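Cytochrome P450 113A1 (Saccharopolyspora erythraea, PDB 2JJN) hydroxylates erythromycin D at C-12 to give erythromycin C, using a heme-bound iron, molecular oxygen and NADPH in the biosynthesis of the antibiotic erythromycin. Local coordinates at residues R293-A298 / A308-N313; F69-T74 / E89-E94; L125-G130 / I371-R376. The protein carries 2 engineered substitutions. All blocks are in the same frame, centred on the assembly; numbering follows the deposited sequence.

Interactions 1 and 2 lie side by side, their centres 11 Å apart, in the region of the fold around the heme propionates. They share a sheet in which strand 69-70 borders strand 290-295: Ser70 N lies 2.8 Å from Thr294 O, and Asp72 O lies 3.0 Å from Thr294 OG1, both probable hydrogen bonds. Interaction 1 reaches the heme directly through Arg293, while interaction 2 holds Glu89, a substrate-binding residue. Interaction 3, which joins the ends of two helices, is on the opposite side of the chain's centre, about 47 Å from interaction 1 and 43 Å from interaction 2, measured between centres, and away from the annotated sites.

Interaction 1. Residues R293-A298 / A308-N313; sequences RTTTKA and ADVMVN. With HEM (protoporphyrin IX containing Fe), chain B.
Arg293 and Val312 form an antiparallel hydrogen-bonded pair between strands 290-295 and 311-315, neighbours in the mixed sheet beside the heme. Arg293 N donates to Val312 O at 2.8 Å, and Val312 N returns a bond to Arg293 O, also 2.8 Å. Thr294 and Met311 follow as a non-hydrogen-bonded pair, Thr294 CG2 packing on the Met311 methyl CE. The strand segments run at 136° to each other, so the pairing is strongly twisted.

Thr295 carries the pairing beyond Met311. Thr295 N binds Val310 O at 2.8 Å, and Thr295 O accepts from Asp309 N at 2.9 Å, with the donor well above the carbonyl plane. With chi1 at 54°, Thr295 OG1 sits between the backbone N and the carbonyl carbon and meets Val310 N almost head-on (3.1 Å, 174° at the hydrogen); it is also hydrogen-bonded to Pro307 O. The Thr295 and Val312 side chains cross at about a right angle, with Thr295 CG2 3.7 Å from Val312 CG2. Ala308 CB rests on the Lys297 backbone.

Arg293 shares the Val312 face of the sheet, but its chain bends at chi2 and carries the guanidinium away to the heme. Arg293 NH1 reaches HEM O2A at 2.9 Å and Arg293 NH2 reaches HEM O1A at 2.8 Å, with the propionate carbon CGA in the guanidinium plane, a bidentate grip. His351, His95 and Arg99 also hydrogen-bond the heme. The two-point bond should fix the carboxylate's rotation and probably offsets its charge; the arginine's own backbone N and O are both bonded to Val312.

Interaction 2. Residues F69-T74 / E89-E94; sequences FSSDPT and EIDPPE
Asp91 grips the 69-74 segment with both carboxylate oxygens. Ser70 OG donates to Asp91 OD2 at 2.6 Å, and Ser71 N to Asp91 OD1 at 2.8 Å, nearly straight at 168°. Each oxygen uses its syn lone pair, on the side of the other oxygen, so the two donors face the pair of oxygens side by side, which should fix the rotation of the carboxylate. The same Ser70 OG accepts from Asp72 N at 2.9 Å, closing an ST turn; the hydroxyl thereby couples the carboxylate to the bend that follows strand 69-70. An Asx turn comes next: Asp72 OD2 takes both Thr74 N and Thr74 OG1, the latter at 2.7 Å, from one face of its plane.

Two CA-H...O contacts join the backbones: Glu89 CA to Ser71 O, 3.3 Å, and Asp72 CA to Glu89 O. Outermost, the extended Glu89 side chain crosses the Pro73 ring at about a right angle, Glu89 CG 3.7 Å from Pro73 CD. Glu89 is a substrate-binding residue, and its aliphatic part lies against the proline ring.

Strand 69-70 lies at one border of the sheet, against strand 290-295; Ser71 touches Arg293 and His351 near the heme, while segment 89-94 leads into helix 94-105.

Interaction 3. Residues L125-G130 / I371-R376; sequences LLADAG and IARFGR
Arg373 is linked to Leu126 and Gly130 by a water. Arg373 NE donates to it at 2.9 Å, and the water in turn gives its protons to Leu126 O at 2.8 Å and Gly130 O at 2.7 Å. The contact thus joins the C-terminal ends of helix 115-127 and helix 356-374, the latter being the P450 helix that follows the heme-ligating Cys353. Leu126 O has a second donor, Ala129 N, in the turn that leaves its helix; Gly130 follows with positive phi.

Face contacts make up a second group. The arginine chain leaves its helix with CG anti to the backbone N (chi1 -177°) and stays extended to NE, and chi4 of 86° turns the guanidinium plane across the chain, one face on Ala127: Ala127 CA stands 3.7 Å above the plane, over its centre, and Ala127 O covers the same group without a hydrogen bond. Arg373 CG in turn sits 3.9 Å above the centre of the Phe374 ring, a contact between successive residues; Phe374 CZ also lies at the guanidinium edge, in its plane.

Apolar packing is the third. Leu126 CD2 approaches the ring edge near its plane, 4.0 Å from Phe374 CE2, the two side chains crossing obliquely. Leu126 also touches Leu139, and Phe374 touches Ala403 and Ser406.

No direct hydrogen bond links the two segments. A positive guanidinium set among the last carbonyls of helix 115-127 is probably favourable electrostatically, and the water links NE to Leu126 O, which it faces at a poor angle, and to Gly130 O, which is too distant for a direct bond.

Interaction 1. Residues R293-A298 / A308-N313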
loop_
_atom_site.group_PDB
_atom_site.type_symbol
_atom_site.label_atom_id
_atom_site.label_comp_id
_atom_site.label_asym_id
_atom_site.label_seq_id
_atom_site.Cartn_x
_atom_site.Cartn_y
_atom_site.Cartn_z
ATOM N N ARG A 293 -2.775 1.005 -15.257
ATOM C CA ARG A 293 -4.046 1.231 -16.013
ATOM C C ARG A 293 -3.934 0.578 -17.386
ATOM O O ARG A 293 -2.841 0.200 -17.807
ATOM C CB ARG A 293 -4.368 2.736 -16.152
ATOM C CG ARG A 293 -4.496 3.455 -14.819
ATOM C CD ARG A 293 -5.772 2.936 -14.101
ATOM N NE ARG A 293 -6.152 3.764 -12.945
ATOM C CZ ARG A 293 -5.862 3.464 -11.677
ATOM N NH1 ARG A 293 -5.092 2.418 -11.360
ATOM N NH2 ARG A 293 -6.374 4.208 -10.703
ATOM N N THR A 294 -5.066 0.451 -18.079
ATOM C CA THR A 294 -5.011 -0.024 -19.474
ATOM C C THR A 294 -5.781 0.962 -20.343
ATOM O O THR A 294 -6.875 1.363 -19.990
ATOM C CB THR A 294 -5.593 -1.428 -19.595
ATOM O OG1 THR A 294 -6.920 -1.446 -19.062
ATOM C CG2 THR A 294 -4.713 -2.423 -18.872
ATOM N N THR A 295 -5.218 1.380 -21.474
ATOM C CA THR A 295 -5.955 2.326 -22.314
ATOM C C THR A 295 -7.118 1.621 -23.020
ATOM O O THR A 295 -6.988 0.486 -23.506
ATOM C CB THR A 295 -5.056 2.947 -23.395
ATOM O OG1 THR A 295 -4.436 1.908 -24.140
ATOM C CG2 THR A 295 -3.948 3.769 -22.725
ATOM N N THR A 296 -8.230 2.321 -23.082
ATOM C CA THR A 296 -9.423 1.764 -23.761
ATOM C C THR A 296 -9.538 2.253 -25.204
ATOM O O THR A 296 -10.422 1.808 -25.939
ATOM C CB THR A 296 -10.708 2.154 -23.028
ATOM O OG1 THR A 296 -10.882 3.579 -23.016
ATOM C CG2 THR A 296 -10.596 1.646 -21.585
ATOM N N LYS A 297 -8.681 3.202 -25.550
ATOM C CA LYS A 297 -8.672 3.864 -26.852
ATOM C C LYS A 297 -7.360 4.586 -27.034
ATOM O O LYS A 297 -6.636 4.823 -26.074
ATOM C CB LYS A 297 -9.820 4.877 -26.950
ATOM C CG LYS A 297 -9.825 5.926 -25.832
ATOM C CD LYS A 297 -11.051 6.804 -25.934
ATOM C CE LYS A 297 -10.895 8.035 -25.077
ATOM N NZ LYS A 297 -11.751 9.165 -25.610
ATOM N N ALA A 298 -7.084 5.001 -28.285
ATOM C CA ALA A 298 -5.932 5.849 -28.529
ATOM C C ALA A 298 -6.029 7.118 -27.714
ATOM O O ALA A 298 -7.092 7.751 -27.675
ATOM C CB ALA A 298 -5.815 6.169 -30.032
ATOM N N ALA A 308 -4.368 2.282 -28.205
ATOM C CA ALA A 308 -5.384 1.534 -27.434
ATOM C C ALA A 308 -4.854 0.215 -26.936
ATOM O O ALA A 308 -3.958 -0.411 -27.537
ATOM C CB ALA A 308 -6.600 1.281 -28.343
ATOM N N ASP A 309 -5.479 -0.272 -25.852
ATOM C CA ASP A 309 -5.222 -1.636 -25.395
ATOM C C ASP A 309 -3.784 -1.905 -24.984
ATOM O O ASP A 309 -3.260 -3.002 -25.224
ATOM C CB ASP A 309 -5.687 -2.660 -26.472
ATOM C CG ASP A 309 -7.165 -2.501 -26.813
ATOM O OD1 ASP A 309 -7.979 -2.324 -25.886
ATOM O OD2 ASP A 309 -7.488 -2.487 -28.019
ATOM N N VAL A 310 -3.170 -0.930 -24.307
ATOM C CA VAL A 310 -1.859 -1.150 -23.728
ATOM C C VAL A 310 -1.868 -0.734 -22.252
ATOM O O VAL A 310 -2.741 0.028 -21.814
ATOM C CB VAL A 310 -0.732 -0.397 -24.501
ATOM C CG1 VAL A 310 -0.663 -0.829 -25.976
ATOM C CG2 VAL A 310 -0.945 1.118 -24.401
ATOM N N MET A 311 -0.921 -1.304 -21.501
ATOM C CA MET A 311 -0.814 -1.003 -20.075
ATOM C C MET A 311 0.002 0.286 -19.882
ATOM O O MET A 311 0.957 0.522 -20.614
ATOM C CB MET A 311 -0.173 -2.164 -19.356
ATOM C CG MET A 311 0.142 -1.866 -17.914
ATOM S SD MET A 311 0.004 -3.356 -16.886
ATOM C CE MET A 311 -1.763 -3.602 -16.967
ATOM N N VAL A 312 -0.415 1.090 -18.913
ATOM C CA VAL A 312 0.240 2.365 -18.565
ATOM C C VAL A 312 0.525 2.310 -17.078
ATOM O O VAL A 312 -0.386 2.017 -16.289
ATOM C CB VAL A 312 -0.720 3.544 -18.843
ATOM C CG1 VAL A 312 -0.030 4.857 -18.460
ATOM C CG2 VAL A 312 -1.142 3.540 -20.344
ATOM N N ASN A 313 1.770 2.590 -16.693
ATOM C CA ASN A 313 2.231 2.564 -15.277
ATOM C C ASN A 313 2.358 4.029 -14.874
ATOM O O ASN A 313 3.115 4.774 -15.514
ATOM C CB ASN A 313 3.647 1.920 -15.320
ATOM C CG ASN A 313 3.631 0.436 -15.170
ATOM O OD1 ASN A 313 4.166 -0.269 -16.012
ATOM N ND2 ASN A 313 3.051 -0.058 -14.086
HETATM C CHA HEM B . -6.681 1.691 -3.061
HETATM C CHB HEM B . -2.283 2.893 -1.320
HETATM C CHC HEM B . -3.550 1.128 3.012
HETATM C CHD HEM B . -7.582 -0.782 1.073
HETATM C C1A HEM B . -5.414 2.215 -2.905
HETATM C C2A HEM B . -4.675 2.923 -3.956
HETATM C C3A HEM B . -3.465 3.239 -3.486
HETATM C C4A HEM B . -3.377 2.744 -2.127
HETATM C CMA HEM B . -2.328 3.962 -4.239
HETATM C CAA HEM B . -5.221 3.272 -5.353
HETATM C CBA HEM B . -5.089 2.105 -6.315
HETATM C CGA HEM B . -5.376 2.511 -7.762
HETATM O O1A HEM B . -5.699 3.704 -8.023
HETATM O O2A HEM B . -5.317 1.586 -8.633
HETATM C C1B HEM B . -2.256 2.521 0.025
HETATM C C2B HEM B . -1.179 2.807 0.938
HETATM C C3B HEM B . -1.533 2.323 2.152
HETATM C C4B HEM B . -2.851 1.724 1.983
HETATM C CMB HEM B . 0.080 3.556 0.455
HETATM C CAB HEM B . -0.779 2.301 3.495
HETATM C CBB HEM B . 0.003 3.282 3.812
HETATM C C1C HEM B . -4.745 0.458 2.860
HETATM C C2C HEM B . -5.450 -0.238 3.925
HETATM C C3C HEM B . -6.568 -0.771 3.387
HETATM C C4C HEM B . -6.609 -0.409 1.969
HETATM C CMC HEM B . -4.926 -0.295 5.385
HETATM C CAC HEM B . -7.653 -1.644 4.047
HETATM C CBC HEM B . -8.103 -1.432 5.284
HETATM C C1D HEM B . -7.655 -0.297 -0.198
HETATM C C2D HEM B . -8.709 -0.643 -1.096
HETATM C C3D HEM B . -8.450 0.126 -2.351
HETATM C C4D HEM B . -7.246 0.867 -2.114
HETATM C CMD HEM B . -9.894 -1.619 -0.832
HETATM C CAD HEM B . -9.269 0.115 -3.654
HETATM C CBD HEM B . -10.312 1.249 -3.668
HETATM C CGD HEM B . -11.013 1.286 -4.991
HETATM O O1D HEM B . -10.561 0.654 -5.961
HETATM O O2D HEM B . -12.054 1.972 -5.063
HETATM N NA HEM B . -4.591 2.141 -1.768
HETATM N NB HEM B . -3.267 1.811 0.667
HETATM N NC HEM B . -5.479 0.299 1.701
HETATM N ND HEM B . -6.789 0.614 -0.835
HETATM FE FE HEM B . -5.085 1.361 -0.020
HETATM O O HOH W 1 -8.386 -1.929 -23.176
HETATM O O HOH W 2 -10.296 -1.089 -25.941
HETATM O O HOH W 3 -4.029 -0.459 -0.717
#

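Interaction 2. Residues F69-T74 / E89-E94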
loop_
_atom_site.group_PDB
_atom_site.type_symbol
_atom_site.label_atom_id
_atom_site.label_comp_id
_atom_site.label_asym_id
_atom_site.label_seq_id
_atom_site.Cartn_x
_atom_site.Cartn_y
_atom_site.Cartn_z
ATOM N N PHE A 69 -8.458 5.405 -19.190
ATOM C CA PHE A 69 -7.482 4.604 -18.498
ATOM C C PHE A 69 -8.182 3.679 -17.521
ATOM O O PHE A 69 -8.426 4.030 -16.379
ATOM C CB PHE A 69 -6.458 5.506 -17.778
ATOM C CG PHE A 69 -5.686 6.379 -18.740
ATOM C CD1 PHE A 69 -6.059 7.703 -18.880
ATOM C CD2 PHE A 69 -4.623 5.858 -19.494
ATOM C CE1 PHE A 69 -5.367 8.570 -19.791
ATOM C CE2 PHE A 69 -3.899 6.709 -20.428
ATOM C CZ PHE A 69 -4.276 8.055 -20.537
ATOM N N SER A 70 -8.483 2.499 -18.029
ATOM C CA SER A 70 -9.213 1.483 -17.254
ATOM C C SER A 70 -8.382 0.866 -16.141
ATOM O O SER A 70 -7.156 0.750 -16.267
ATOM C CB SER A 70 -9.725 0.406 -18.222
ATOM O OG SER A 70 -10.202 -0.722 -17.466
ATOM N N SER A 71 -9.044 0.465 -15.036
ATOM C CA SER A 71 -8.378 -0.227 -13.974
ATOM C C SER A 71 -8.432 -1.723 -14.127
ATOM O O SER A 71 -7.913 -2.435 -13.281
ATOM C CB SER A 71 -8.966 0.159 -12.607
ATOM O OG SER A 71 -8.554 1.459 -12.274
ATOM N N ASP A 72 -9.045 -2.193 -15.202
ATOM C CA ASP A 72 -9.172 -3.619 -15.444
ATOM C C ASP A 72 -7.918 -4.080 -16.196
ATOM O O ASP A 72 -7.803 -3.791 -17.389
ATOM C CB ASP A 72 -10.445 -3.836 -16.238
ATOM C CG ASP A 72 -10.719 -5.310 -16.534
ATOM O OD1 ASP A 72 -11.705 -5.551 -17.239
ATOM O OD2 ASP A 72 -9.915 -6.154 -16.098
ATOM N N PRO A 73 -6.975 -4.779 -15.521
ATOM C CA PRO A 73 -5.737 -5.142 -16.245
ATOM C C PRO A 73 -5.965 -6.261 -17.222
ATOM O O PRO A 73 -5.103 -6.464 -18.100
ATOM C CB PRO A 73 -4.794 -5.667 -15.158
ATOM C CG PRO A 73 -5.694 -6.115 -14.036
ATOM C CD PRO A 73 -6.974 -5.295 -14.130
ATOM N N THR A 74 -7.088 -6.973 -17.066
ATOM C CA THR A 74 -7.351 -8.210 -17.809
ATOM C C THR A 74 -7.601 -7.892 -19.286
ATOM O O THR A 74 -7.439 -8.758 -20.159
ATOM C CB THR A 74 -8.539 -9.091 -17.209
ATOM O OG1 THR A 74 -9.827 -8.504 -17.462
ATOM C CG2 THR A 74 -8.381 -9.318 -15.707
ATOM N N GLU A 89 -9.965 -3.308 -9.552
ATOM C CA GLU A 89 -9.816 -3.739 -10.944
ATOM C C GLU A 89 -11.116 -3.547 -11.705
ATOM O O GLU A 89 -11.268 -4.076 -12.812
ATOM C CB GLU A 89 -9.370 -5.211 -11.006
ATOM C CG GLU A 89 -7.953 -5.392 -10.537
ATOM C CD GLU A 89 -7.485 -6.817 -10.659
ATOM O OE1 GLU A 89 -8.326 -7.695 -10.961
ATOM O OE2 GLU A 89 -6.292 -7.027 -10.414
ATOM N N ILE A 90 -12.050 -2.789 -11.124
ATOM C CA ILE A 90 -13.376 -2.621 -11.705
ATOM C C ILE A 90 -13.592 -1.152 -12.033
ATOM O O ILE A 90 -13.232 -0.278 -11.244
ATOM C CB ILE A 90 -14.435 -3.176 -10.714
ATOM C CG1 ILE A 90 -14.263 -4.711 -10.642
ATOM C CG2 ILE A 90 -15.817 -2.838 -11.183
ATOM C CD1 ILE A 90 -15.094 -5.393 -9.553
ATOM N N ASP A 91 -14.211 -0.885 -13.180
ATOM C CA ASP A 91 -14.443 0.473 -13.642
ATOM C C ASP A 91 -15.872 0.931 -13.388
ATOM O O ASP A 91 -16.759 0.087 -13.197
ATOM C CB ASP A 91 -14.248 0.545 -15.180
ATOM C CG ASP A 91 -12.800 0.354 -15.614
ATOM O OD1 ASP A 91 -11.871 0.616 -14.805
ATOM O OD2 ASP A 91 -12.603 -0.073 -16.763
ATOM N N PRO A 92 -16.109 2.240 -13.437
ATOM C CA PRO A 92 -17.524 2.657 -13.423
ATOM C C PRO A 92 -18.243 2.108 -14.651
ATOM O O PRO A 92 -17.604 1.846 -15.706
ATOM C CB PRO A 92 -17.449 4.177 -13.463
ATOM C CG PRO A 92 -15.991 4.516 -12.999
ATOM C CD PRO A 92 -15.180 3.390 -13.514
ATOM N N PRO A 93 -19.572 1.903 -14.535
ATOM C CA PRO A 93 -20.430 2.250 -13.383
ATOM C C PRO A 93 -20.420 1.224 -12.236
ATOM O O PRO A 93 -20.739 1.588 -11.096
ATOM C CB PRO A 93 -21.828 2.327 -14.010
ATOM C CG PRO A 93 -21.782 1.405 -15.200
ATOM C CD PRO A 93 -20.323 1.341 -15.668
ATOM N N GLU A 94 -19.998 0.001 -12.534
ATOM C CA GLU A 94 -19.983 -1.062 -11.539
ATOM C C GLU A 94 -19.141 -0.613 -10.350
ATOM O O GLU A 94 -19.482 -0.867 -9.192
ATOM C CB GLU A 94 -19.485 -2.412 -12.113
ATOM C CG GLU A 94 -19.500 -3.540 -11.043
ATOM C CD GLU A 94 -18.988 -4.906 -11.507
ATOM O OE1 GLU A 94 -19.132 -5.876 -10.729
ATOM O OE2 GLU A 94 -18.442 -5.028 -12.625
#

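Interaction 3. Residues L125-G130 / I371-R376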
loop_
_atom_site.group_PDB
_atom_site.type_symbol
_atom_site.label_atom_id
_atom_site.label_comp_id
_atom_site.label_asym_id
_atom_site.label_seq_id
_atom_site.Cartn_x
_atom_site.Cartn_y
_atom_site.Cartn_z
ATOM N N LEU A 125 3.496 -6.185 21.661
ATOM C CA LEU A 125 4.523 -6.774 20.795
ATOM C C LEU A 125 5.885 -6.124 21.079
ATOM O O LEU A 125 6.915 -6.790 21.128
ATOM C CB LEU A 125 4.150 -6.575 19.327
ATOM C CG LEU A 125 2.912 -7.382 18.861
ATOM C CD1 LEU A 125 2.638 -6.969 17.421
ATOM C CD2 LEU A 125 3.165 -8.879 18.948
ATOM N N LEU A 126 5.908 -4.800 21.208
ATOM C CA LEU A 126 7.206 -4.118 21.444
ATOM C C LEU A 126 7.768 -4.424 22.839
ATOM O O LEU A 126 8.986 -4.500 23.003
ATOM C CB LEU A 126 7.038 -2.600 21.287
ATOM C CG LEU A 126 6.819 -2.136 19.827
ATOM C CD1 LEU A 126 6.605 -0.657 19.842
ATOM C CD2 LEU A 126 8.004 -2.551 18.957
ATOM N N ALA A 127 6.891 -4.621 23.827
ATOM C CA ALA A 127 7.375 -4.823 25.216
ATOM C C ALA A 127 8.215 -6.093 25.392
ATOM O O ALA A 127 9.039 -6.193 26.300
ATOM C CB ALA A 127 6.220 -4.799 26.179
ATOM N N ASP A 128 8.050 -7.038 24.470
ATOM C CA ASP A 128 8.773 -8.287 24.545
ATOM C C ASP A 128 9.962 -8.437 23.605
ATOM O O ASP A 128 10.628 -9.481 23.599
ATOM C CB ASP A 128 7.776 -9.419 24.314
ATOM C CG ASP A 128 6.821 -9.565 25.470
ATOM O OD1 ASP A 128 7.252 -9.261 26.595
ATOM O OD2 ASP A 128 5.668 -9.957 25.229
ATOM N N ALA A 129 10.272 -7.397 22.851
ATOM C CA ALA A 129 11.214 -7.574 21.732
ATOM C C ALA A 129 12.697 -7.335 22.060
ATOM O O ALA A 129 13.575 -7.558 21.201
ATOM C CB ALA A 129 10.788 -6.684 20.590
ATOM N N GLY A 130 12.989 -6.866 23.272
ATOM C CA GLY A 130 14.371 -6.491 23.624
ATOM C C GLY A 130 14.855 -5.302 22.837
ATOM O O GLY A 130 14.049 -4.550 22.270
ATOM N N ILE A 371 8.167 5.497 20.012
ATOM C CA ILE A 371 8.842 6.624 20.687
ATOM C C ILE A 371 8.595 6.521 22.203
ATOM O O ILE A 371 9.513 6.779 23.012
ATOM C CB ILE A 371 8.324 7.938 20.112
ATOM C CG1 ILE A 371 8.908 8.113 18.713
ATOM C CG2 ILE A 371 8.745 9.122 20.981
ATOM C CD1 ILE A 371 8.259 9.300 17.933
ATOM N N ALA A 372 7.374 6.141 22.611
ATOM C CA ALA A 372 7.068 6.020 24.035
ATOM C C ALA A 372 7.999 5.042 24.729
ATOM O O ALA A 372 8.471 5.280 25.852
ATOM C CB ALA A 372 5.580 5.593 24.250
ATOM N N ARG A 373 8.270 3.912 24.078
ATOM C CA ARG A 373 9.098 2.895 24.723
ATOM C C ARG A 373 10.565 3.173 24.586
ATOM O O ARG A 373 11.330 3.031 25.573
ATOM C CB ARG A 373 8.769 1.477 24.187
ATOM C CG ARG A 373 9.586 0.410 24.908
ATOM C CD ARG A 373 9.158 -1.016 24.511
ATOM N NE ARG A 373 10.167 -2.018 24.930
ATOM C CZ ARG A 373 10.228 -2.602 26.125
ATOM N NH1 ARG A 373 9.378 -2.271 27.112
ATOM N NH2 ARG A 373 11.189 -3.484 26.373
ATOM N N PHE A 374 10.998 3.558 23.400
ATOM C CA PHE A 374 12.460 3.541 23.114
ATOM C C PHE A 374 13.006 4.957 22.913
ATOM O O PHE A 374 14.255 5.135 22.930
ATOM C CB PHE A 374 12.692 2.813 21.808
ATOM C CG PHE A 374 12.250 1.359 21.783
ATOM C CD1 PHE A 374 12.882 0.378 22.567
ATOM C CD2 PHE A 374 11.205 0.984 20.948
ATOM C CE1 PHE A 374 12.510 -0.973 22.498
ATOM C CE2 PHE A 374 10.813 -0.375 20.845
ATOM C CZ PHE A 374 11.487 -1.368 21.617
ATOM N N GLY A 375 12.128 5.917 22.672
ATOM C CA GLY A 375 12.535 7.283 22.242
ATOM C C GLY A 375 12.989 7.387 20.790
ATOM O O GLY A 375 12.726 8.388 20.142
ATOM N N ARG A 376 13.713 6.384 20.312
ATOM C CA ARG A 376 14.162 6.292 18.918
ATOM C C ARG A 376 14.584 4.853 18.602
ATOM O O ARG A 376 14.773 4.032 19.517
ATOM C CB ARG A 376 15.329 7.268 18.680
ATOM C CG ARG A 376 16.584 6.871 19.466
ATOM C CD ARG A 376 17.786 7.825 19.181
ATOM N NE ARG A 376 17.472 9.101 19.830
ATOM C CZ ARG A 376 17.325 10.290 19.240
ATOM N NH1 ARG A 376 17.571 10.512 17.945
ATOM N NH2 ARG A 376 17.007 11.311 20.000
HETATM O O HOH W 4 11.727 -3.988 23.474
#